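Local structure of exported protein (Bacteroides fragilis, 3MSW) at residues Asn64-Arg76 with Glu84-Asp96. The protein is of unknown function; it is a putative exported protein built as a single-layer antiparallel beta-sheet of consecutive hairpins. Residues are numbered along the deposited sequence; the frame is centred on the assembly and turned at random. Where two conformers were deposited one is given.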
loop_
_atom_site.group_PDB
_atom_site.type_symbol
_atom_site.label_atom_id
_atom_site.label_comp_id
_atom_site.label_asym_id
_atom_site.label_seq_id
_atom_site.Cartn_x
_atom_site.Cartn_y
_atom_site.Cartn_z
ATOM N N ASN A 64 -17.323 12.689 -9.111
ATOM C CA ASN A 64 -16.657 13.703 -8.265
ATOM C C ASN A 64 -16.712 13.304 -6.768
ATOM O O ASN A 64 -17.143 14.079 -5.896
ATOM C CB ASN A 64 -17.178 15.135 -8.546
ATOM C CG ASN A 64 -16.132 16.026 -9.188
ATOM O OD1 ASN A 64 -15.492 15.670 -10.187
ATOM N ND2 ASN A 64 -15.905 17.195 -8.610
ATOM N N THR A 65 -16.334 12.039 -6.505
ATOM C CA THR A 65 -16.323 11.417 -5.185
ATOM C C THR A 65 -15.111 10.476 -5.120
ATOM O O THR A 65 -14.545 10.099 -6.170
ATOM C CB THR A 65 -17.619 10.579 -4.953
ATOM O OG1 THR A 65 -17.686 9.513 -5.905
ATOM C CG2 THR A 65 -18.917 11.416 -5.018
ATOM N N TRP A 66 -14.773 10.026 -3.908
ATOM C CA TRP A 66 -13.713 9.038 -3.731
ATOM C C TRP A 66 -14.331 7.654 -3.894
ATOM O O TRP A 66 -15.491 7.447 -3.530
ATOM C CB TRP A 66 -13.106 9.119 -2.309
ATOM C CG TRP A 66 -12.336 10.375 -2.043
ATOM C CD1 TRP A 66 -12.720 11.422 -1.260
ATOM C CD2 TRP A 66 -11.077 10.749 -2.623
ATOM N NE1 TRP A 66 -11.725 12.375 -1.223
ATOM C CE2 TRP A 66 -10.719 12.004 -2.076
ATOM C CE3 TRP A 66 -10.177 10.110 -3.493
ATOM C CZ2 TRP A 66 -9.538 12.664 -2.425
ATOM C CZ3 TRP A 66 -9.021 10.777 -3.859
ATOM C CH2 TRP A 66 -8.706 12.035 -3.322
ATOM N N GLU A 67 -13.556 6.724 -4.438
ATOM C CA GLU A 67 -13.965 5.333 -4.590
ATOM C C GLU A 67 -12.872 4.429 -4.083
ATOM O O GLU A 67 -11.697 4.714 -4.318
ATOM C CB GLU A 67 -14.259 4.998 -6.039
ATOM C CG GLU A 67 -15.659 4.457 -6.221
ATOM C CD GLU A 67 -16.320 4.965 -7.481
ATOM O OE1 GLU A 67 -15.664 4.931 -8.544
ATOM O OE2 GLU A 67 -17.485 5.411 -7.403
ATOM N N THR A 68 -13.268 3.347 -3.387
ATOM C CA THR A 68 -12.387 2.338 -2.803
ATOM C C THR A 68 -11.567 1.699 -3.945
ATOM O O THR A 68 -12.141 1.258 -4.959
ATOM C CB THR A 68 -13.244 1.283 -2.076
ATOM O OG1 THR A 68 -14.186 1.910 -1.204
ATOM C CG2 THR A 68 -12.420 0.307 -1.309
ATOM N N GLU A 69 -10.249 1.699 -3.798
ATOM C CA GLU A 69 -9.352 1.131 -4.803
ATOM C C GLU A 69 -8.653 -0.126 -4.274
ATOM O O GLU A 69 -8.670 -1.178 -4.929
ATOM C CB GLU A 69 -8.324 2.190 -5.264
ATOM C CG GLU A 69 -7.229 1.626 -6.171
ATOM C CD GLU A 69 -6.271 2.625 -6.789
ATOM O OE1 GLU A 69 -6.741 3.567 -7.459
ATOM O OE2 GLU A 69 -5.046 2.401 -6.699
ATOM N N SER A 70 -8.041 -0.021 -3.079
ATOM C CA SER A 70 -7.291 -1.130 -2.533
ATOM C C SER A 70 -7.102 -1.031 -1.027
ATOM O O SER A 70 -7.423 -0.010 -0.427
ATOM C CB SER A 70 -5.922 -1.220 -3.207
ATOM O OG SER A 70 -5.086 -0.136 -2.852
ATOM N N ARG A 71 -6.550 -2.106 -0.434
ATOM C CA ARG A 71 -6.265 -2.165 0.994
ATOM C C ARG A 71 -4.941 -2.911 1.209
ATOM O O ARG A 71 -4.709 -3.917 0.537
ATOM C CB ARG A 71 -7.424 -2.870 1.700
ATOM C CG ARG A 71 -7.245 -2.981 3.208
ATOM C CD ARG A 71 -8.567 -3.165 3.893
ATOM N NE ARG A 71 -9.246 -1.888 4.035
ATOM C CZ ARG A 71 -10.447 -1.742 4.574
ATOM N NH1 ARG A 71 -11.104 -2.799 5.045
ATOM N NH2 ARG A 71 -11.001 -0.538 4.657
ATOM N N THR A 72 -4.059 -2.384 2.102
ATOM C CA THR A 72 -2.777 -3.002 2.442
ATOM C C THR A 72 -2.772 -3.228 3.947
ATOM O O THR A 72 -2.990 -2.288 4.718
ATOM C CB THR A 72 -1.590 -2.135 1.990
ATOM O OG1 THR A 72 -1.691 -1.869 0.598
ATOM C CG2 THR A 72 -0.235 -2.796 2.282
ATOM N N VAL A 73 -2.549 -4.482 4.363
ATOM C CA VAL A 73 -2.512 -4.849 5.768
ATOM C C VAL A 73 -1.088 -5.210 6.097
ATOM O O VAL A 73 -0.541 -6.136 5.493
ATOM C CB VAL A 73 -3.520 -5.986 6.123
ATOM C CG1 VAL A 73 -3.441 -6.335 7.611
ATOM C CG2 VAL A 73 -4.953 -5.594 5.753
ATOM N N ILE A 74 -0.474 -4.478 7.043
ATOM C CA ILE A 74 0.905 -4.727 7.475
ATOM C C ILE A 74 0.844 -5.289 8.885
ATOM O O ILE A 74 0.353 -4.618 9.799
ATOM C CB ILE A 74 1.823 -3.455 7.425
ATOM C CG1 ILE A 74 1.892 -2.804 6.041
ATOM C CG2 ILE A 74 3.229 -3.777 7.920
ATOM C CD1 ILE A 74 0.993 -1.641 5.850
ATOM N N SER A 75 1.352 -6.519 9.066
ATOM C CA SER A 75 1.386 -7.191 10.352
ATOM C C SER A 75 2.833 -7.390 10.738
ATOM O O SER A 75 3.649 -7.858 9.925
ATOM C CB SER A 75 0.680 -8.543 10.274
ATOM O OG SER A 75 -0.673 -8.403 9.878
ATOM N N ARG A 76 3.139 -7.050 11.989
ATOM C CA ARG A 76 4.465 -7.136 12.566
ATOM C C ARG A 76 4.518 -8.239 13.571
ATOM O O ARG A 76 3.624 -8.382 14.416
ATOM C CB ARG A 76 4.865 -5.804 13.222
ATOM C CG ARG A 76 4.903 -4.612 12.240
ATOM C CD ARG A 76 6.219 -4.477 11.485
ATOM N NE ARG A 76 7.321 -4.197 12.403
ATOM C CZ ARG A 76 8.231 -5.091 12.772
ATOM N NH1 ARG A 76 8.221 -6.316 12.250
ATOM N NH2 ARG A 76 9.172 -4.762 13.650
ATOM N N GLU A 84 -0.089 -7.727 3.103
ATOM C CA GLU A 84 -1.065 -8.276 2.169
ATOM C C GLU A 84 -1.727 -7.130 1.460
ATOM O O GLU A 84 -2.323 -6.251 2.107
ATOM C CB GLU A 84 -2.133 -9.142 2.861
ATOM C CG GLU A 84 -1.599 -10.494 3.317
ATOM C CD GLU A 84 -2.599 -11.400 4.009
ATOM O OE1 GLU A 84 -3.802 -11.056 4.049
ATOM O OE2 GLU A 84 -2.166 -12.441 4.547
ATOM N N TYR A 85 -1.684 -7.186 0.123
ATOM C CA TYR A 85 -2.284 -6.186 -0.744
ATOM C C TYR A 85 -3.525 -6.776 -1.401
ATOM O O TYR A 85 -3.438 -7.813 -2.050
ATOM C CB TYR A 85 -1.254 -5.777 -1.810
ATOM C CG TYR A 85 -1.795 -4.833 -2.855
ATOM C CD1 TYR A 85 -2.060 -3.499 -2.550
ATOM C CD2 TYR A 85 -1.999 -5.258 -4.163
ATOM C CE1 TYR A 85 -2.509 -2.612 -3.523
ATOM C CE2 TYR A 85 -2.503 -4.391 -5.132
ATOM C CZ TYR A 85 -2.730 -3.063 -4.812
ATOM O OH TYR A 85 -3.213 -2.202 -5.763
ATOM N N SER A 86 -4.678 -6.117 -1.227
ATOM C CA SER A 86 -5.952 -6.557 -1.793
ATOM C C SER A 86 -6.535 -5.468 -2.692
ATOM O O SER A 86 -6.377 -4.283 -2.409
ATOM C CB SER A 86 -6.948 -6.880 -0.683
ATOM O OG SER A 86 -6.545 -8.014 0.068
ATOM N N VAL A 87 -7.204 -5.872 -3.766
ATOM C CA VAL A 87 -7.800 -4.943 -4.726
ATOM C C VAL A 87 -9.309 -4.967 -4.514
ATOM O O VAL A 87 -9.893 -6.050 -4.380
ATOM C CB VAL A 87 -7.402 -5.330 -6.187
ATOM C CG1 VAL A 87 -8.043 -4.396 -7.210
ATOM C CG2 VAL A 87 -5.894 -5.317 -6.358
ATOM N N TRP A 88 -9.944 -3.777 -4.488
ATOM C CA TRP A 88 -11.397 -3.688 -4.348
ATOM C C TRP A 88 -12.065 -4.230 -5.616
ATOM O O TRP A 88 -11.727 -3.801 -6.733
ATOM C CB TRP A 88 -11.846 -2.240 -4.077
ATOM C CG TRP A 88 -13.332 -2.077 -3.942
ATOM C CD1 TRP A 88 -14.187 -1.521 -4.853
ATOM C CD2 TRP A 88 -14.144 -2.506 -2.839
ATOM N NE1 TRP A 88 -15.478 -1.573 -4.381
ATOM C CE2 TRP A 88 -15.478 -2.140 -3.134
ATOM C CE3 TRP A 88 -13.867 -3.130 -1.608
ATOM C CZ2 TRP A 88 -16.532 -2.399 -2.257
ATOM C CZ3 TRP A 88 -14.913 -3.373 -0.733
ATOM C CH2 TRP A 88 -16.223 -2.980 -1.046
ATOM N N ASN A 89 -12.986 -5.194 -5.440
ATOM C CA ASN A 89 -13.731 -5.758 -6.556
ATOM C C ASN A 89 -15.151 -5.115 -6.549
ATOM O O ASN A 89 -16.016 -5.534 -5.774
ATOM C CB ASN A 89 -13.762 -7.294 -6.488
ATOM C CG ASN A 89 -14.347 -7.978 -7.710
ATOM O OD1 ASN A 89 -15.304 -7.507 -8.343
ATOM N ND2 ASN A 89 -13.838 -9.156 -8.018
ATOM N N LYS A 90 -15.334 -4.052 -7.366
ATOM C CA LYS A 90 -16.569 -3.245 -7.469
ATOM C C LYS A 90 -17.842 -4.071 -7.644
ATOM O O LYS A 90 -18.803 -3.874 -6.894
ATOM C CB LYS A 90 -16.457 -2.188 -8.590
ATOM N N GLU A 91 -17.824 -5.018 -8.601
ATOM C CA GLU A 91 -18.938 -5.916 -8.923
ATOM C C GLU A 91 -19.011 -7.173 -8.025
ATOM O O GLU A 91 -19.490 -8.221 -8.467
ATOM C CB GLU A 91 -18.950 -6.267 -10.433
ATOM C CG GLU A 91 -17.695 -6.953 -10.969
ATOM C CD GLU A 91 -16.488 -6.076 -11.258
ATOM O OE1 GLU A 91 -16.670 -4.869 -11.545
ATOM O OE2 GLU A 91 -15.353 -6.606 -11.221
ATOM N N LYS A 92 -18.554 -7.053 -6.757
ATOM C CA LYS A 92 -18.536 -8.123 -5.753
ATOM C C LYS A 92 -18.724 -7.517 -4.352
ATOM O O LYS A 92 -19.171 -8.203 -3.426
ATOM C CB LYS A 92 -17.196 -8.867 -5.833
ATOM C CG LYS A 92 -17.176 -10.272 -5.254
ATOM C CD LYS A 92 -15.825 -10.921 -5.549
ATOM C CE LYS A 92 -15.717 -12.340 -5.050
ATOM N NZ LYS A 92 -14.408 -12.949 -5.414
ATOM N N GLY A 93 -18.360 -6.238 -4.219
ATOM C CA GLY A 93 -18.444 -5.487 -2.974
ATOM C C GLY A 93 -17.509 -5.989 -1.903
ATOM O O GLY A 93 -17.803 -5.863 -0.711
ATOM N N SER A 94 -16.354 -6.544 -2.320
ATOM C CA SER A 94 -15.354 -7.070 -1.400
ATOM C C SER A 94 -13.943 -6.910 -1.968
ATOM O O SER A 94 -13.766 -6.641 -3.161
ATOM C CB SER A 94 -15.641 -8.537 -1.083
ATOM O OG SER A 94 -15.592 -9.347 -2.246
ATOM N N PHE A 95 -12.945 -7.089 -1.103
ATOM C CA PHE A 95 -11.530 -6.999 -1.454
ATOM C C PHE A 95 -10.965 -8.357 -1.857
ATOM O O PHE A 95 -11.002 -9.293 -1.053
ATOM C CB PHE A 95 -10.727 -6.461 -0.259
ATOM C CG PHE A 95 -10.800 -4.975 -0.043
ATOM C CD1 PHE A 95 -10.098 -4.099 -0.867
ATOM C CD2 PHE A 95 -11.517 -4.448 1.025
ATOM C CE1 PHE A 95 -10.166 -2.719 -0.665
ATOM C CE2 PHE A 95 -11.587 -3.071 1.223
ATOM C CZ PHE A 95 -10.899 -2.217 0.385
ATOM N N ASP A 96 -10.371 -8.449 -3.061
ATOM C CA ASP A 96 -9.696 -9.661 -3.523
ATOM C C ASP A 96 -8.200 -9.607 -3.152
ATOM O O ASP A 96 -7.511 -8.661 -3.541
ATOM C CB ASP A 96 -9.830 -9.819 -5.047
ATOM C CG ASP A 96 -11.219 -10.146 -5.573
ATOM O OD1 ASP A 96 -12.079 -10.574 -4.766
ATOM O OD2 ASP A 96 -11.437 -9.996 -6.790
HETATM O O HOH W 1 -3.991 0.625 -5.066
HETATM O O HOH W 2 -9.907 -1.453 -7.468
#
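Phe95 reaches across to Arg71 and Thr68 and lies between two neighbours: CE3 of Trp88 sits over the centre of one ring face, and Arg71 CB over the other, 3.8 Å from the ring centroid, in a CH-pi contact. Arg71 CG is anti to the backbone N (chi1 -179°), and the bend at chi3 sets one face of the guanidinium against Phe95 CE2, 3.7 Å from its plane, with the two planes 30° apart. Its NH2 bonds to Ser55 OG, so the long arginine gives aliphatic and flat surface to the phenyl while its charged end turns to the preceding strand. Thr68 suits the corner between the two aromatics: its CB stands over the five-membered ring of Trp88, 12° off the normal, and its CG2 touches Phe95 CZ at 3.4 Å.

Strands 65-77 and 80-89 form an antiparallel beta hairpin in the single-layer sheet, and Phe95, on the following strand 94-105, reaches past the middle strand to the first. Arg71 and Ser86 form a hydrogen-bonded pair; Ser86 N gives Arg71 O a nearly straight bond of 2.8 Å. At the classic bulge of Glu69 and Ser70 opposite Thr56, Trp88 N still reaches Glu69 O, from well above the carbonyl plane.

The other face carries Ser70, Thr72 and Tyr85. Thr72 OG1 lies at the ring edge of Tyr85, 3.6 Å from CD1. Ser70 is small enough for its CB to sit 3.2 Å from Ser86 O, beside the Tyr85 ring, and one water joins Ser70 OG, Tyr85 OH and Glu69 OE2, whose carboxylate also pairs with Lys39.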